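Local coordinates for putative extracellular solute-binding protein (Bordetella bronchiseptica, PDB 4P56) that probably captures small carboxylates in the periplasm for a TRAP transporter, and is seen here with mandelate in its pocket, at residues A[139-144]-A[256-261]; A[59-64]-A[248-253]; A[29-34]-A[44-49]. One frame throughout, in Å; residues are numbered along the deposited sequence.

Interaction 1. Residues A[139-144]-A[256-261]; sequences RLLGIY and DTLVRL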
loop_
_atom_site.group_PDB
_atom_site.type_symbol
_atom_site.label_atom_id
_atom_site.label_comp_id
_atom_site.label_asym_id
_atom_site.label_seq_id
_atom_site.Cartn_x
_atom_site.Cartn_y
_atom_site.Cartn_z
ATOM N N ARG A 139 17.805 5.496 1.845
ATOM C CA ARG A 139 18.035 4.068 1.648
ATOM C C ARG A 139 16.720 3.355 1.692
ATOM O O ARG A 139 15.942 3.530 2.624
ATOM C CB ARG A 139 18.983 3.470 2.679
ATOM C CG ARG A 139 19.023 1.948 2.597
ATOM C CD ARG A 139 19.956 1.321 3.623
ATOM N NE ARG A 139 21.335 1.392 3.155
ATOM C CZ ARG A 139 21.950 0.457 2.439
ATOM N NH1 ARG A 139 21.343 -0.683 2.118
ATOM N NH2 ARG A 139 23.205 0.657 2.063
ATOM N N LEU A 140 16.437 2.585 0.643
ATOM C CA LEU A 140 15.216 1.788 0.592
ATOM C C LEU A 140 15.468 0.473 1.323
ATOM O O LEU A 140 16.297 -0.322 0.913
ATOM C CB LEU A 140 14.827 1.503 -0.861
ATOM C CG LEU A 140 13.602 0.620 -1.103
ATOM C CD1 LEU A 140 12.332 1.218 -0.515
ATOM C CD2 LEU A 140 13.426 0.328 -2.599
ATOM N N LEU A 141 14.738 0.240 2.399
ATOM C CA LEU A 141 14.905 -1.002 3.157
ATOM C C LEU A 141 13.978 -2.106 2.600
ATOM O O LEU A 141 14.368 -3.266 2.505
ATOM C CB LEU A 141 14.634 -0.773 4.640
ATOM C CG LEU A 141 15.653 0.074 5.381
ATOM C CD1 LEU A 141 15.189 0.313 6.818
ATOM C CD2 LEU A 141 17.091 -0.564 5.388
ATOM N N GLY A 142 12.758 -1.750 2.224
ATOM C CA GLY A 142 11.811 -2.760 1.781
ATOM C C GLY A 142 10.515 -2.151 1.293
ATOM O O GLY A 142 10.303 -0.953 1.456
ATOM N N ILE A 143 9.680 -2.983 0.679
ATOM C CA ILE A 143 8.399 -2.566 0.173
ATOM C C ILE A 143 7.389 -3.611 0.614
ATOM O O ILE A 143 7.709 -4.782 0.741
ATOM C CB ILE A 143 8.408 -2.471 -1.368
ATOM C CG1 ILE A 143 9.268 -1.300 -1.831
ATOM C CG2 ILE A 143 6.993 -2.340 -1.904
ATOM C CD1 ILE A 143 9.582 -1.337 -3.351
ATOM N N TYR A 144 6.167 -3.182 0.852
ATOM C CA TYR A 144 5.071 -4.090 1.121
ATOM C C TYR A 144 3.826 -3.532 0.407
ATOM O O TYR A 144 3.828 -2.418 -0.092
ATOM C CB TYR A 144 4.816 -4.255 2.647
ATOM C CG TYR A 144 4.486 -2.961 3.389
ATOM C CD1 TYR A 144 3.229 -2.402 3.326
ATOM C CD2 TYR A 144 5.439 -2.310 4.133
ATOM C CE1 TYR A 144 2.929 -1.226 3.987
ATOM C CE2 TYR A 144 5.155 -1.129 4.803
ATOM C CZ TYR A 144 3.898 -0.591 4.716
ATOM O OH TYR A 144 3.603 0.585 5.376
ATOM N N ASP A 256 24.350 -4.882 8.225
ATOM C CA ASP A 256 24.015 -6.171 7.602
ATOM C C ASP A 256 22.789 -6.793 8.253
ATOM O O ASP A 256 21.905 -7.308 7.563
ATOM C CB ASP A 256 25.177 -7.148 7.721
ATOM C CG ASP A 256 26.306 -6.839 6.769
ATOM O OD1 ASP A 256 26.134 -5.981 5.871
ATOM O OD2 ASP A 256 27.373 -7.476 6.927
ATOM N N THR A 257 22.732 -6.723 9.576
ATOM C CA THR A 257 21.577 -7.228 10.318
ATOM C C THR A 257 20.289 -6.481 9.957
ATOM O O THR A 257 19.270 -7.105 9.669
ATOM C CB THR A 257 21.827 -7.174 11.857
ATOM O OG1 THR A 257 22.874 -8.077 12.164
ATOM C CG2 THR A 257 20.579 -7.568 12.645
ATOM N N LEU A 258 20.337 -5.152 9.942
ATOM C CA LEU A 258 19.155 -4.385 9.616
ATOM C C LEU A 258 18.671 -4.741 8.210
ATOM O O LEU A 258 17.478 -4.931 7.970
ATOM C CB LEU A 258 19.419 -2.885 9.721
ATOM C CG LEU A 258 18.232 -1.991 9.336
ATOM C CD1 LEU A 258 17.015 -2.323 10.166
ATOM C CD2 LEU A 258 18.590 -0.519 9.470
ATOM N N VAL A 259 19.609 -4.845 7.274
ATOM C CA VAL A 259 19.261 -5.264 5.928
ATOM C C VAL A 259 18.653 -6.676 5.887
ATOM O O VAL A 259 17.676 -6.912 5.182
ATOM C CB VAL A 259 20.468 -5.134 4.994
ATOM C CG1 VAL A 259 20.160 -5.688 3.592
ATOM C CG2 VAL A 259 20.858 -3.682 4.900
ATOM N N ARG A 260 19.209 -7.606 6.656
ATOM C CA ARG A 260 18.689 -8.980 6.689
ATOM C C ARG A 260 17.259 -9.040 7.252
ATOM O O ARG A 260 16.450 -9.891 6.866
ATOM C CB ARG A 260 19.645 -9.811 7.522
ATOM C CG ARG A 260 19.293 -11.243 7.756
ATOM C CD ARG A 260 20.541 -11.965 8.324
ATOM N NE ARG A 260 20.856 -11.561 9.695
ATOM C CZ ARG A 260 21.970 -10.931 10.091
ATOM N NH1 ARG A 260 22.930 -10.590 9.238
ATOM N NH2 ARG A 260 22.122 -10.625 11.373
ATOM N N LEU A 261 16.960 -8.123 8.161
ATOM C CA LEU A 261 15.635 -8.020 8.766
ATOM C C LEU A 261 14.708 -7.164 7.905
ATOM O O LEU A 261 13.538 -6.980 8.220
ATOM C CB LEU A 261 15.746 -7.419 10.165
ATOM C CG LEU A 261 16.372 -8.355 11.201
ATOM C CD1 LEU A 261 16.591 -7.646 12.536
ATOM C CD2 LEU A 261 15.501 -9.634 11.389
#

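Interaction 2. Residues A[59-64]-A[248-253]; sequences GRVTLR and ARLSKQ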
loop_
_atom_site.group_PDB
_atom_site.type_symbol
_atom_site.label_atom_id
_atom_site.label_comp_id
_atom_site.label_asym_id
_atom_site.label_seq_id
_atom_site.Cartn_x
_atom_site.Cartn_y
_atom_site.Cartn_z
ATOM N N GLY A 59 20.492 -4.521 21.517
ATOM C CA GLY A 59 20.162 -3.186 21.978
ATOM C C GLY A 59 20.959 -2.090 21.320
ATOM O O GLY A 59 20.742 -0.921 21.580
ATOM N N ARG A 60 21.881 -2.441 20.441
ATOM C CA ARG A 60 22.727 -1.406 19.849
ATOM C C ARG A 60 21.972 -0.524 18.861
ATOM O O ARG A 60 22.386 0.620 18.590
ATOM C CB ARG A 60 23.922 -2.043 19.156
ATOM C CG ARG A 60 24.969 -2.529 20.115
ATOM C CD ARG A 60 26.185 -2.999 19.375
ATOM N NE ARG A 60 25.836 -3.969 18.353
ATOM C CZ ARG A 60 25.818 -5.287 18.537
ATOM N NH1 ARG A 60 26.130 -5.810 19.715
ATOM N NH2 ARG A 60 25.477 -6.093 17.535
ATOM N N VAL A 61 20.891 -1.062 18.307
ATOM C CA VAL A 61 20.014 -0.325 17.394
ATOM C C VAL A 61 18.580 -0.474 17.861
ATOM O O VAL A 61 18.085 -1.580 17.995
ATOM C CB VAL A 61 20.127 -0.825 15.918
ATOM C CG1 VAL A 61 19.265 0.027 14.965
ATOM C CG2 VAL A 61 21.591 -0.786 15.468
ATOM N N THR A 62 17.923 0.648 18.137
ATOM C CA THR A 62 16.507 0.613 18.477
ATOM C C THR A 62 15.741 1.635 17.644
ATOM O O THR A 62 16.349 2.565 17.066
ATOM C CB THR A 62 16.323 0.905 19.955
ATOM O OG1 THR A 62 16.850 2.201 20.228
ATOM C CG2 THR A 62 17.092 -0.129 20.784
ATOM N N LEU A 63 14.430 1.432 17.554
ATOM C CA LEU A 63 13.518 2.339 16.849
ATOM C C LEU A 63 12.673 3.035 17.899
ATOM O O LEU A 63 12.073 2.374 18.753
ATOM C CB LEU A 63 12.543 1.579 15.977
ATOM C CG LEU A 63 12.937 0.821 14.737
ATOM C CD1 LEU A 63 11.638 0.340 14.108
ATOM C CD2 LEU A 63 13.735 1.716 13.808
ATOM N N ARG A 64 12.618 4.361 17.857
ATOM C CA ARG A 64 11.778 5.102 18.804
ATOM C C ARG A 64 10.659 5.746 18.016
ATOM O O ARG A 64 10.921 6.579 17.147
ATOM C CB ARG A 64 12.606 6.147 19.559
ATOM C CG ARG A 64 11.792 7.185 20.373
ATOM C CD ARG A 64 12.601 7.805 21.518
ATOM N NE ARG A 64 13.889 8.356 21.101
ATOM C CZ ARG A 64 14.076 9.572 20.587
ATOM N NH1 ARG A 64 13.052 10.408 20.434
ATOM N NH2 ARG A 64 15.303 9.971 20.248
ATOM N N ALA A 248 24.574 4.983 8.107
ATOM C CA ALA A 248 26.034 4.986 8.144
ATOM C C ALA A 248 26.580 5.010 9.563
ATOM O O ALA A 248 27.771 4.725 9.773
ATOM C CB ALA A 248 26.603 6.178 7.338
ATOM N N ARG A 249 25.736 5.360 10.537
ATOM C CA ARG A 249 26.158 5.414 11.943
ATOM C C ARG A 249 26.194 4.026 12.579
ATOM O O ARG A 249 26.733 3.866 13.663
ATOM C CB ARG A 249 25.200 6.260 12.810
ATOM C CG ARG A 249 25.225 7.784 12.643
ATOM C CD ARG A 249 23.940 8.404 13.273
ATOM N NE ARG A 249 23.908 8.310 14.741
ATOM C CZ ARG A 249 22.813 8.442 15.500
ATOM N NH1 ARG A 249 21.616 8.659 14.960
ATOM N NH2 ARG A 249 22.909 8.356 16.821
ATOM N N LEU A 250 25.567 3.040 11.949
ATOM C CA LEU A 250 25.568 1.689 12.501
ATOM C C LEU A 250 26.872 0.983 12.143
ATOM O O LEU A 250 27.503 1.308 11.131
ATOM C CB LEU A 250 24.396 0.882 11.925
ATOM C CG LEU A 250 23.015 0.934 12.587
ATOM C CD1 LEU A 250 22.522 2.338 12.772
ATOM C CD2 LEU A 250 22.026 0.132 11.752
ATOM N N SER A 251 27.281 0.011 12.951
ATOM C CA SER A 251 28.450 -0.792 12.593
ATOM C C SER A 251 28.123 -1.571 11.314
ATOM O O SER A 251 26.955 -1.760 10.970
ATOM C CB SER A 251 28.794 -1.769 13.715
ATOM O OG SER A 251 27.782 -2.762 13.843
ATOM N N LYS A 252 29.146 -2.044 10.622
ATOM C CA LYS A 252 28.929 -2.896 9.465
ATOM C C LYS A 252 28.078 -4.114 9.808
ATOM O O LYS A 252 27.216 -4.489 9.017
ATOM C CB LYS A 252 30.248 -3.372 8.868
ATOM C CG LYS A 252 30.066 -4.400 7.737
ATOM C CD LYS A 252 29.336 -3.793 6.555
ATOM C CE LYS A 252 29.411 -4.701 5.327
ATOM N NZ LYS A 252 28.353 -4.393 4.320
ATOM N N GLN A 253 28.329 -4.736 10.963
ATOM C CA GLN A 253 27.591 -5.936 11.334
ATOM C C GLN A 253 26.117 -5.590 11.501
ATOM O O GLN A 253 25.249 -6.350 11.115
ATOM C CB GLN A 253 28.132 -6.532 12.641
ATOM C CG GLN A 253 27.300 -7.669 13.217
ATOM C CD GLN A 253 27.740 -8.105 14.621
ATOM O OE1 GLN A 253 28.373 -7.354 15.359
ATOM N NE2 GLN A 253 27.378 -9.323 14.990
#

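Interaction 3. Residues A[29-34]-A[44-49]; sequences LTLSSW and DFLMPW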
loop_
_atom_site.group_PDB
_atom_site.type_symbol
_atom_site.label_atom_id
_atom_site.label_comp_id
_atom_site.label_asym_id
_atom_site.label_seq_id
_atom_site.Cartn_x
_atom_site.Cartn_y
_atom_site.Cartn_z
ATOM N N LEU A 29 17.031 5.092 16.464
ATOM C CA LEU A 29 16.515 5.630 15.239
ATOM C C LEU A 29 15.128 6.201 15.484
ATOM O O LEU A 29 14.226 5.487 15.953
ATOM C CB LEU A 29 16.467 4.525 14.201
ATOM C CG LEU A 29 17.836 3.953 13.803
ATOM C CD1 LEU A 29 17.652 2.641 13.013
ATOM C CD2 LEU A 29 18.629 4.958 12.982
ATOM N N THR A 30 14.912 7.456 15.152
ATOM C CA THR A 30 13.578 7.983 15.328
ATOM C C THR A 30 12.706 7.543 14.142
ATOM O O THR A 30 13.183 7.449 13.000
ATOM C CB THR A 30 13.568 9.513 15.458
ATOM O OG1 THR A 30 14.244 10.117 14.340
ATOM C CG2 THR A 30 14.268 9.932 16.756
ATOM N N LEU A 31 11.435 7.292 14.441
ATOM C CA LEU A 31 10.438 6.828 13.500
ATOM C C LEU A 31 9.221 7.754 13.564
ATOM O O LEU A 31 8.679 7.972 14.633
ATOM C CB LEU A 31 10.027 5.403 13.879
ATOM C CG LEU A 31 8.766 4.875 13.223
ATOM C CD1 LEU A 31 8.938 4.708 11.711
ATOM C CD2 LEU A 31 8.401 3.536 13.894
ATOM N N SER A 32 8.797 8.320 12.435
ATOM C CA SER A 32 7.543 9.062 12.403
ATOM C C SER A 32 6.486 8.258 11.662
ATOM O O SER A 32 6.768 7.680 10.621
ATOM C CB SER A 32 7.688 10.426 11.713
ATOM O OG SER A 32 6.485 11.185 11.799
ATOM N N SER A 33 5.274 8.244 12.203
ATOM C CA SER A 33 4.139 7.600 11.546
ATOM C C SER A 33 2.982 8.567 11.285
ATOM O O SER A 33 2.631 9.383 12.155
ATOM C CB SER A 33 3.625 6.481 12.432
ATOM O OG SER A 33 2.378 6.045 11.951
ATOM N N TRP A 34 2.391 8.473 10.101
ATOM C CA TRP A 34 1.244 9.307 9.756
ATOM C C TRP A 34 -0.055 8.509 9.925
ATOM O O TRP A 34 -1.127 8.979 9.569
ATOM C CB TRP A 34 1.374 9.875 8.340
ATOM C CG TRP A 34 1.871 8.916 7.266
ATOM C CD1 TRP A 34 3.168 8.654 6.947
ATOM C CD2 TRP A 34 1.077 8.093 6.385
ATOM N NE1 TRP A 34 3.240 7.743 5.925
ATOM C CE2 TRP A 34 1.966 7.386 5.560
ATOM C CE3 TRP A 34 -0.297 7.892 6.223
ATOM C CZ2 TRP A 34 1.533 6.476 4.582
ATOM C CZ3 TRP A 34 -0.728 6.995 5.252
ATOM C CH2 TRP A 34 0.180 6.293 4.454
ATOM N N ASP A 44 1.221 -3.717 14.580
ATOM C CA ASP A 44 1.507 -5.120 14.294
ATOM C C ASP A 44 2.631 -5.346 13.294
ATOM O O ASP A 44 2.951 -6.483 12.989
ATOM C CB ASP A 44 0.255 -5.862 13.850
ATOM C CG ASP A 44 -0.781 -5.952 14.958
ATOM O OD1 ASP A 44 -0.413 -5.861 16.132
ATOM O OD2 ASP A 44 -1.962 -6.151 14.667
ATOM N N PHE A 45 3.239 -4.285 12.809
ATOM C CA PHE A 45 4.351 -4.426 11.867
ATOM C C PHE A 45 5.565 -3.695 12.413
ATOM O O PHE A 45 6.500 -4.320 12.856
ATOM C CB PHE A 45 4.003 -3.911 10.454
ATOM C CG PHE A 45 5.200 -3.624 9.625
ATOM C CD1 PHE A 45 6.239 -4.530 9.555
ATOM C CD2 PHE A 45 5.311 -2.413 8.934
ATOM C CE1 PHE A 45 7.386 -4.232 8.795
ATOM C CE2 PHE A 45 6.452 -2.104 8.193
ATOM C CZ PHE A 45 7.494 -3.011 8.128
ATOM N N LEU A 46 5.520 -2.370 12.449
ATOM C CA LEU A 46 6.706 -1.597 12.789
ATOM C C LEU A 46 7.185 -1.834 14.223
ATOM O O LEU A 46 8.399 -1.885 14.494
ATOM C CB LEU A 46 6.440 -0.119 12.580
ATOM C CG LEU A 46 6.407 0.266 11.090
ATOM C CD1 LEU A 46 5.792 1.612 10.907
ATOM C CD2 LEU A 46 7.815 0.247 10.515
HETATM N N MSE A 47 6.252 -1.950 15.155
HETATM C CA MSE A 47 6.655 -2.140 16.554
HETATM C C MSE A 47 7.341 -3.509 16.732
HETATM O O MSE A 47 8.448 -3.585 17.265
HETATM C CB MSE A 47 5.456 -1.981 17.493
HETATM C CG MSE A 47 4.950 -0.546 17.564
HETATM SE SE MSE A 47 6.306 0.743 18.221
HETATM C CE MSE A 47 7.232 1.300 16.632
ATOM N N PRO A 48 6.691 -4.595 16.277
ATOM C CA PRO A 48 7.390 -5.883 16.394
ATOM C C PRO A 48 8.705 -5.919 15.624
ATOM O O PRO A 48 9.664 -6.562 16.059
ATOM C CB PRO A 48 6.400 -6.907 15.821
ATOM C CG PRO A 48 5.107 -6.163 15.552
ATOM C CD PRO A 48 5.244 -4.740 16.019
ATOM N N TRP A 49 8.754 -5.234 14.487
ATOM C CA TRP A 49 9.963 -5.219 13.664
ATOM C C TRP A 49 11.068 -4.489 14.423
ATOM O O TRP A 49 12.216 -4.910 14.442
ATOM C CB TRP A 49 9.645 -4.500 12.356
ATOM C CG TRP A 49 10.753 -4.374 11.356
ATOM C CD1 TRP A 49 11.391 -5.386 10.680
ATOM C CD2 TRP A 49 11.325 -3.152 10.873
ATOM N NE1 TRP A 49 12.307 -4.857 9.797
ATOM C CE2 TRP A 49 12.291 -3.492 9.905
ATOM C CE3 TRP A 49 11.107 -1.799 11.159
ATOM C CZ2 TRP A 49 13.049 -2.527 9.238
ATOM C CZ3 TRP A 49 11.857 -0.842 10.482
ATOM C CH2 TRP A 49 12.807 -1.216 9.537
#

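Interaction 1. Residues A[139-144]-A[256-261]
With chi1 of L141 at -69°, its CG lies opposite the carbonyl carbon, and the branch ending in CD2 swings toward the helix although the bond to CB does not itself aim there. L258 answers from the helix: its CG stands anti to the backbone N (chi1 178°), which carries CD2 toward L141. The two methyls, CD2 of L141 and CD2 of L258, meet at 4.3 Å, an ordinary apolar contact between two buried leucines. At the outer end of the contact R139 runs out extended and then bends, crossing V259 at about a right angle. Its NH1 passes 4.1 Å from CG2 of V259, which approaches the guanidinium obliquely. Arginine suits this half-exposed place because its long chain lets the guanidinium pass beside V259 while staying near the surface; the same group makes a cation-pi contact with F247. No hydrogen bond crosses between the segments.

The strand, 139-145, is an outermost member of a three-stranded antiparallel sheet, and L141 and G142 form a classic beta bulge, both facing V240 of strand 237-242. The bulge lies where the helix comes nearest, the CA atoms of L141 and V259 being 6.7 Å apart. Backbone bonding also links L141 to G263, at the start of helix 263-285, while L258 leans further on I53 of helix 40-56, so L258 touches both that helix and the strand.

Interaction 2. Residues A[59-64]-A[248-253]
This is a small, side-chain-only contact at the periphery of the fold, where the lead-in to strand 62-65 meets the turn that runs into helix 252-260. Its apolar part is V61 against L250, both buried: CG2 of V61 lies 3.6 Å from CG of L250 and 3.9 Å from CD2 of the same leucine, the two side chains crossing at about a right angle. In V61, CG1 stands anti to the backbone N (chi1 -176°), which leaves CG2 opposite the carbonyl carbon and turned to the leucine. Valine suits the place because its two methyls let CG2 face L250 while CG1 faces L29.

Beside this pair the contact turns polar. R60 bends at chi3 and crosses the extended chain of Q253, with guanidinium and amide planes only 19° apart. The gap from NH2 of R60 to OE1 of Q253 is 3.8 Å, too long for a hydrogen bond; NE of R60 forms a salt bridge with OD2 of D254, and its NH2 is likewise bonded close by. Both R60 and Q253 are exposed, which suits their polar ends. S251 is the N-cap of the helix, its OG bonded to N of D254.

Around the contact, V61 also rests on L29 of strand 28-31 and I53 of helix 40-56, and backbone bonds from R60 and T62 tie the segment to V27, with which L250 is likewise in contact.

Interaction 3. Residues A[29-34]-A[44-49]
L31 carries the largest share of this buried contact, and its partners on the helix are L46 and M47. The side chain of L31 leaves the strand directly toward the helix, CG anti to the backbone N (chi1 166°), and rests CD2 against both. That methyl lies 3.7 Å from CE of M47 and 4.4 Å from CB of L46, so one branch of the leucine serves both. The first bond of L46's side chain points toward the strand, and its CB makes the contact. M47, a selenomethionine in this crystal, starts off at an angle and is brought back by bends at chi2 and chi3 that lay its CE on L31. The unbranched, flexible methionine chain can fold in this way, whereas leucine offers a compact forked end; neither brings a polar hydrogen-bonding group into the apolar layer. W34, in the same segment but taking no part here, lines the mandelate pocket.

The helix is irregular here, with a wider pi-type turn at 44-46 and a kink at P48, whose nitrogen has no hydrogen to give. Regular bonding is evident again from N of W49 to O of F45, at 2.9 Å.

Strand 28-31 and helix 40-56 are the first two elements of a beta-alpha-beta unit completed by strand 62-65. L31 touches L65 of that parallel partner and V87 of strand 87-91, L46 reaches F89 in the latter, and on another side of the helix F45 and W49 pack on L269 of helix 263-285.

Overall arrangement
The three contacts form a cluster, with centres 13 Å apart from interaction 1 to either of the others and 15 Å between interactions 2 and 3. Along the chain interaction 3 closes first; interactions 2 and 1 then interleave. Both use helix 252-260, and at its start CD2 of L250, in the turn before it, packs at 4.2 Å on CD2 of L258. Interactions 2 and 3 share the parallel pair of strands 28-31 and 62-65. Helix 40-56 links interaction 3 to interaction 1, through a probable hydrogen bond of 2.9 Å from NE1 of W49 to O of L261. Segments near and far along the chain are thus packed together on one side of the chain's centre; segment 29-34 also holds W34 of the mandelate pocket.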